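Local atomic coordinates of cellulose binding protein (Clavibacter michiganensis, PDB entry 4JJO), a protein that forms the expansin part of a probable cellulase, a two-domain module associated with polysaccharide binding and plant cell-wall loosening. Residues N132-L146 / P161-Y175. Sequence-based numbering, arbitrary orientation.
Sequences NRIDRVEIQAGRQWL and PIQDGPLTVKVTDQY
The carbonyl oxygen of Thr-172 is gripped by two successive amides, Asp-135 N at 2.9 Å and Arg-136 N at 3.3 Å, both in its carbonyl plane, and the result is a classic beta bulge. Beyond it strands 134-141 and 167-173 run antiparallel, Glu-138 and Lys-170 exchanging paired backbone bonds. At the bulge, Thr-172 CG2 lies over one face of the Arg-136 guanidinium, while NH1 meets Asp-135 OD2 in the guanidinium plane, a 3.2 Å salt bridge. Further along the same face, the Lys-170 side chain, bent at chi3 (59°), reaches across strand 134-141 to Trp-145 on the next strand, with CE over the six-membered ring, a CH-pi contact 3.7 Å from its centroid, and NZ over the five-membered ring, a cation-pi contact of 3.6 Å to that centroid. On the opposite side of the sheet, Val-137 CG1 meets Val-169 CG1 at 3.9 Å, and strand 124-128 covers both through Val-127 and Leu-125. At the type II' turn from Ala-141 to Gln-144, Gln-163 OE1 accepts from Gly-142 N (2.9 Å). This pair thus illustrates a two-faced sheet in the expansin C-terminal domain: aliphatic side chains such as Val-137 and Val-169 face the buried interior, whereas on the other face the indole probably stabilises the lysine charge.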
loop_
_atom_site.group_PDB
_atom_site.type_symbol
_atom_site.label_atom_id
_atom_site.label_comp_id
_atom_site.label_asym_id
_atom_site.label_seq_id
_atom_site.Cartn_x
_atom_site.Cartn_y
_atom_site.Cartn_z
ATOM N N ASN A 132 -7.177 1.781 3.460
ATOM C CA ASN A 132 -7.062 0.853 4.575
ATOM C C ASN A 132 -6.550 -0.496 4.074
ATOM O O ASN A 132 -6.195 -0.632 2.900
ATOM C CB ASN A 132 -8.416 0.680 5.266
ATOM C CG ASN A 132 -9.054 2.004 5.644
ATOM O OD1 ASN A 132 -8.666 2.638 6.623
ATOM N ND2 ASN A 132 -10.044 2.423 4.865
ATOM N N ARG A 133 -6.506 -1.490 4.955
ATOM C CA ARG A 133 -6.099 -2.830 4.546
ATOM C C ARG A 133 -7.156 -3.454 3.646
ATOM O O ARG A 133 -8.356 -3.251 3.838
ATOM C CB ARG A 133 -5.852 -3.737 5.754
ATOM C CG ARG A 133 -4.681 -3.316 6.626
ATOM C CD ARG A 133 -4.190 -4.469 7.495
ATOM N NE ARG A 133 -3.030 -4.090 8.297
ATOM C CZ ARG A 133 -2.255 -4.946 8.955
ATOM N NH1 ARG A 133 -2.499 -6.250 8.912
ATOM N NH2 ARG A 133 -1.223 -4.498 9.658
ATOM N N ILE A 134 -6.693 -4.213 2.661
ATOM C CA ILE A 134 -7.572 -4.924 1.746
ATOM C C ILE A 134 -7.688 -6.369 2.212
ATOM O O ILE A 134 -6.680 -7.022 2.474
ATOM C CB ILE A 134 -7.021 -4.874 0.308
ATOM C CG1 ILE A 134 -7.115 -3.448 -0.238
ATOM C CG2 ILE A 134 -7.773 -5.838 -0.595
ATOM C CD1 ILE A 134 -6.401 -3.245 -1.558
ATOM N N ASP A 135 -8.918 -6.861 2.324
ATOM C CA ASP A 135 -9.156 -8.207 2.827
ATOM C C ASP A 135 -9.086 -9.234 1.702
ATOM O O ASP A 135 -8.525 -10.316 1.868
ATOM C CB ASP A 135 -10.517 -8.295 3.520
ATOM C CG ASP A 135 -10.798 -9.681 4.073
ATOM O OD1 ASP A 135 -10.369 -9.968 5.211
ATOM O OD2 ASP A 135 -11.446 -10.484 3.370
ATOM N N ARG A 136 -9.673 -8.900 0.560
ATOM C CA ARG A 136 -9.634 -9.799 -0.588
ATOM C C ARG A 136 -9.835 -9.079 -1.911
ATOM O O ARG A 136 -10.405 -7.992 -1.969
ATOM C CB ARG A 136 -10.669 -10.916 -0.437
ATOM C CG ARG A 136 -12.037 -10.465 0.044
ATOM C CD ARG A 136 -12.911 -11.672 0.334
ATOM N NE ARG A 136 -14.338 -11.378 0.259
ATOM C CZ ARG A 136 -15.053 -10.836 1.241
ATOM N NH1 ARG A 136 -14.480 -10.503 2.391
ATOM N NH2 ARG A 136 -16.349 -10.616 1.068
ATOM N N VAL A 137 -9.350 -9.713 -2.971
ATOM C CA VAL A 137 -9.453 -9.187 -4.326
ATOM C C VAL A 137 -9.912 -10.320 -5.227
ATOM O O VAL A 137 -9.339 -11.406 -5.198
ATOM C CB VAL A 137 -8.095 -8.651 -4.826
ATOM C CG1 VAL A 137 -8.181 -8.234 -6.286
ATOM C CG2 VAL A 137 -7.632 -7.491 -3.960
ATOM N N GLU A 138 -10.953 -10.068 -6.016
ATOM C CA GLU A 138 -11.531 -11.097 -6.874
ATOM C C GLU A 138 -11.694 -10.608 -8.308
ATOM O O GLU A 138 -11.964 -9.431 -8.548
ATOM C CB GLU A 138 -12.898 -11.528 -6.335
ATOM C CG GLU A 138 -12.860 -12.220 -4.985
ATOM C CD GLU A 138 -14.226 -12.266 -4.325
ATOM O OE1 GLU A 138 -14.742 -11.190 -3.958
ATOM O OE2 GLU A 138 -14.788 -13.372 -4.184
ATOM N N ILE A 139 -11.531 -11.523 -9.259
ATOM C CA ILE A 139 -11.784 -11.232 -10.665
ATOM C C ILE A 139 -13.005 -12.013 -11.136
ATOM O O ILE A 139 -13.172 -13.184 -10.798
ATOM C CB ILE A 139 -10.580 -11.593 -11.552
ATOM C CG1 ILE A 139 -9.384 -10.705 -11.202
ATOM C CG2 ILE A 139 -10.942 -11.436 -13.024
ATOM C CD1 ILE A 139 -8.137 -10.992 -12.016
ATOM N N GLN A 140 -13.855 -11.360 -11.919
ATOM C CA GLN A 140 -15.095 -11.977 -12.371
ATOM C C GLN A 140 -14.826 -13.104 -13.358
ATOM O O GLN A 140 -14.020 -12.959 -14.277
ATOM C CB GLN A 140 -16.012 -10.932 -13.006
ATOM C CG GLN A 140 -17.440 -11.417 -13.208
ATOM C CD GLN A 140 -18.446 -10.281 -13.217
ATOM O OE1 GLN A 140 -18.187 -9.209 -13.764
ATOM N NE2 GLN A 140 -19.596 -10.509 -12.600
ATOM N N ALA A 141 -15.505 -14.227 -13.145
ATOM C CA ALA A 141 -15.409 -15.381 -14.028
ATOM C C ALA A 141 -16.816 -15.851 -14.358
ATOM O O ALA A 141 -17.403 -16.641 -13.619
ATOM C CB ALA A 141 -14.624 -16.489 -13.361
ATOM N N GLY A 142 -17.352 -15.362 -15.472
ATOM C CA GLY A 142 -18.746 -15.586 -15.804
ATOM C C GLY A 142 -19.605 -14.751 -14.877
ATOM O O GLY A 142 -19.584 -13.520 -14.943
ATOM N N ARG A 143 -20.356 -15.418 -14.007
ATOM C CA ARG A 143 -21.043 -14.730 -12.924
ATOM C C ARG A 143 -20.584 -15.283 -11.575
ATOM O O ARG A 143 -21.276 -15.152 -10.564
ATOM C CB ARG A 143 -22.564 -14.810 -13.087
ATOM C CG ARG A 143 -23.137 -16.210 -13.219
ATOM C CD ARG A 143 -24.659 -16.153 -13.225
ATOM N NE ARG A 143 -25.273 -17.441 -12.909
ATOM C CZ ARG A 143 -25.943 -18.207 -13.770
ATOM N NH1 ARG A 143 -26.113 -17.841 -15.036
ATOM N NH2 ARG A 143 -26.453 -19.357 -13.355
ATOM N N GLN A 144 -19.407 -15.905 -11.579
ATOM C CA GLN A 144 -18.718 -16.284 -10.352
ATOM C C GLN A 144 -17.570 -15.319 -10.098
ATOM O O GLN A 144 -17.382 -14.356 -10.843
ATOM C CB GLN A 144 -18.169 -17.707 -10.459
ATOM C CG GLN A 144 -19.060 -18.760 -9.832
ATOM C CD GLN A 144 -20.429 -18.812 -10.465
ATOM O OE1 GLN A 144 -20.594 -19.330 -11.571
ATOM N NE2 GLN A 144 -21.425 -18.276 -9.766
ATOM N N TRP A 145 -16.803 -15.587 -9.048
ATOM C CA TRP A 145 -15.642 -14.772 -8.716
ATOM C C TRP A 145 -14.434 -15.644 -8.407
ATOM O O TRP A 145 -14.516 -16.580 -7.613
ATOM C CB TRP A 145 -15.954 -13.874 -7.521
ATOM C CG TRP A 145 -17.006 -12.864 -7.811
ATOM C CD1 TRP A 145 -18.342 -12.974 -7.555
ATOM C CD2 TRP A 145 -16.817 -11.584 -8.422
ATOM N NE1 TRP A 145 -18.998 -11.838 -7.970
ATOM C CE2 TRP A 145 -18.083 -10.971 -8.506
ATOM C CE3 TRP A 145 -15.701 -10.898 -8.908
ATOM C CZ2 TRP A 145 -18.261 -9.704 -9.054
ATOM C CZ3 TRP A 145 -15.881 -9.641 -9.451
ATOM C CH2 TRP A 145 -17.148 -9.058 -9.520
ATOM N N LEU A 146 -13.313 -15.332 -9.049
ATOM C CA LEU A 146 -12.061 -16.029 -8.792
ATOM C C LEU A 146 -11.236 -15.225 -7.794
ATOM O O LEU A 146 -10.886 -14.076 -8.061
ATOM C CB LEU A 146 -11.277 -16.212 -10.091
ATOM C CG LEU A 146 -9.968 -16.994 -9.968
ATOM C CD1 LEU A 146 -10.244 -18.472 -9.738
ATOM C CD2 LEU A 146 -9.096 -16.792 -11.197
ATOM N N PRO A 161 -6.092 -19.554 -14.503
ATOM C CA PRO A 161 -6.341 -18.602 -15.592
ATOM C C PRO A 161 -7.607 -17.766 -15.431
ATOM O O PRO A 161 -8.544 -18.154 -14.727
ATOM C CB PRO A 161 -6.458 -19.505 -16.822
ATOM C CG PRO A 161 -5.650 -20.690 -16.484
ATOM C CD PRO A 161 -5.881 -20.918 -15.020
ATOM N N ILE A 162 -7.615 -16.616 -16.095
ATOM C CA ILE A 162 -8.770 -15.730 -16.109
ATOM C C ILE A 162 -9.318 -15.617 -17.523
ATOM O O ILE A 162 -8.648 -15.982 -18.494
ATOM C CB ILE A 162 -8.421 -14.327 -15.589
ATOM C CG1 ILE A 162 -7.235 -13.743 -16.363
ATOM C CG2 ILE A 162 -8.106 -14.384 -14.107
ATOM C CD1 ILE A 162 -6.999 -12.271 -16.102
ATOM N N GLN A 163 -10.537 -15.105 -17.633
ATOM C CA GLN A 163 -11.215 -15.019 -18.917
ATOM C C GLN A 163 -10.695 -13.856 -19.753
ATOM O O GLN A 163 -10.168 -12.875 -19.225
ATOM C CB GLN A 163 -12.726 -14.892 -18.715
ATOM C CG GLN A 163 -13.167 -13.618 -18.019
ATOM C CD GLN A 163 -14.653 -13.609 -17.732
ATOM O OE1 GLN A 163 -15.212 -14.604 -17.269
ATOM N NE2 GLN A 163 -15.306 -12.488 -18.016
ATOM N N ASP A 164 -10.846 -13.986 -21.065
ATOM C CA ASP A 164 -10.422 -12.962 -22.007
ATOM C C ASP A 164 -11.395 -11.789 -21.955
ATOM O O ASP A 164 -12.479 -11.899 -21.383
ATOM C CB ASP A 164 -10.368 -13.550 -23.417
ATOM C CG ASP A 164 -9.829 -12.573 -24.441
ATOM O OD1 ASP A 164 -9.134 -11.613 -24.050
ATOM O OD2 ASP A 164 -10.099 -12.774 -25.644
ATOM N N GLY A 165 -11.003 -10.665 -22.544
ATOM C CA GLY A 165 -11.850 -9.488 -22.556
ATOM C C GLY A 165 -11.642 -8.621 -21.331
ATOM O O GLY A 165 -10.712 -8.846 -20.554
ATOM N N PRO A 166 -12.520 -7.623 -21.146
ATOM C CA PRO A 166 -12.425 -6.655 -20.048
ATOM C C PRO A 166 -12.527 -7.328 -18.687
ATOM O O PRO A 166 -13.354 -8.222 -18.509
ATOM C CB PRO A 166 -13.635 -5.738 -20.274
ATOM C CG PRO A 166 -14.098 -6.010 -21.666
ATOM C CD PRO A 166 -13.730 -7.422 -21.955
ATOM N N LEU A 167 -11.691 -6.905 -17.745
ATOM C CA LEU A 167 -11.719 -7.456 -16.397
ATOM C C LEU A 167 -12.677 -6.686 -15.503
ATOM O O LEU A 167 -12.758 -5.457 -15.569
ATOM C CB LEU A 167 -10.325 -7.423 -15.765
ATOM C CG LEU A 167 -9.302 -8.465 -16.213
ATOM C CD1 LEU A 167 -9.035 -8.356 -17.698
ATOM C CD2 LEU A 167 -8.016 -8.295 -15.414
ATOM N N THR A 168 -13.405 -7.420 -14.672
ATOM C CA THR A 168 -14.170 -6.819 -13.590
ATOM C C THR A 168 -13.555 -7.282 -12.277
ATOM O O THR A 168 -13.455 -8.481 -12.015
ATOM C CB THR A 168 -15.657 -7.206 -13.640
ATOM O OG1 THR A 168 -16.249 -6.681 -14.834
ATOM C CG2 THR A 168 -16.392 -6.640 -12.434
ATOM N N VAL A 169 -13.126 -6.323 -11.464
ATOM C CA VAL A 169 -12.410 -6.630 -10.236
ATOM C C VAL A 169 -13.186 -6.157 -9.018
ATOM O O VAL A 169 -13.606 -5.003 -8.948
ATOM C CB VAL A 169 -11.022 -5.962 -10.223
ATOM C CG1 VAL A 169 -10.300 -6.257 -8.916
ATOM C CG2 VAL A 169 -10.197 -6.429 -11.410
ATOM N N LYS A 170 -13.370 -7.057 -8.060
ATOM C CA LYS A 170 -14.024 -6.712 -6.809
ATOM C C LYS A 170 -13.011 -6.660 -5.678
ATOM O O LYS A 170 -12.321 -7.641 -5.400
ATOM C CB LYS A 170 -15.122 -7.712 -6.466
ATOM C CG LYS A 170 -15.822 -7.393 -5.159
ATOM C CD LYS A 170 -17.259 -7.864 -5.167
ATOM C CE LYS A 170 -17.356 -9.361 -5.388
ATOM N NZ LYS A 170 -18.770 -9.819 -5.347
ATOM N N VAL A 171 -12.937 -5.505 -5.028
ATOM C CA VAL A 171 -12.027 -5.304 -3.913
ATOM C C VAL A 171 -12.821 -5.020 -2.642
ATOM O O VAL A 171 -13.617 -4.079 -2.585
ATOM C CB VAL A 171 -11.059 -4.143 -4.189
ATOM C CG1 VAL A 171 -10.020 -4.044 -3.086
ATOM C CG2 VAL A 171 -10.385 -4.330 -5.540
ATOM N N THR A 172 -12.599 -5.848 -1.627
ATOM C CA THR A 172 -13.280 -5.716 -0.346
ATOM C C THR A 172 -12.249 -5.352 0.716
ATOM O O THR A 172 -11.221 -6.015 0.831
ATOM C CB THR A 172 -13.966 -7.034 0.055
ATOM O OG1 THR A 172 -14.767 -7.514 -1.033
ATOM C CG2 THR A 172 -14.844 -6.842 1.286
ATOM N N ASP A 173 -12.516 -4.305 1.491
ATOM C CA ASP A 173 -11.545 -3.856 2.484
ATOM C C ASP A 173 -11.790 -4.507 3.842
ATOM O O ASP A 173 -12.746 -5.257 4.017
ATOM C CB ASP A 173 -11.528 -2.324 2.598
ATOM C CG ASP A 173 -12.799 -1.753 3.210
ATOM O OD1 ASP A 173 -13.586 -2.505 3.823
ATOM O OD2 ASP A 173 -12.999 -0.524 3.087
ATOM N N GLN A 174 -10.913 -4.214 4.795
ATOM C CA GLN A 174 -10.951 -4.846 6.111
ATOM C C GLN A 174 -12.248 -4.574 6.874
ATOM O O GLN A 174 -12.551 -5.252 7.856
ATOM C CB GLN A 174 -9.762 -4.372 6.951
ATOM C CG GLN A 174 -9.706 -2.867 7.161
ATOM C CD GLN A 174 -8.536 -2.441 8.027
ATOM O OE1 GLN A 174 -7.646 -1.717 7.578
ATOM N NE2 GLN A 174 -8.534 -2.883 9.278
ATOM N N TYR A 175 -13.006 -3.578 6.429
ATOM C CA TYR A 175 -14.251 -3.216 7.097
ATOM C C TYR A 175 -15.471 -3.730 6.337
ATOM O O TYR A 175 -16.603 -3.358 6.639
ATOM C CB TYR A 175 -14.315 -1.700 7.289
ATOM C CG TYR A 175 -13.188 -1.183 8.153
ATOM C CD1 TYR A 175 -13.135 -1.491 9.503
ATOM C CD2 TYR A 175 -12.171 -0.404 7.621
ATOM C CE1 TYR A 175 -12.110 -1.034 10.300
ATOM C CE2 TYR A 175 -11.138 0.058 8.413
ATOM C CZ TYR A 175 -11.114 -0.262 9.751
ATOM O OH TYR A 175 -10.088 0.194 10.545
HETATM O O HOH W 1 -10.648 0.992 2.438
HETATM O O HOH W 2 -13.492 -8.785 -3.129
HETATM O O HOH W 3 -11.907 -14.618 -15.250
HETATM O O HOH W 4 -13.455 -10.329 -15.523
HETATM O O HOH W 5 -18.338 -12.491 -16.831
#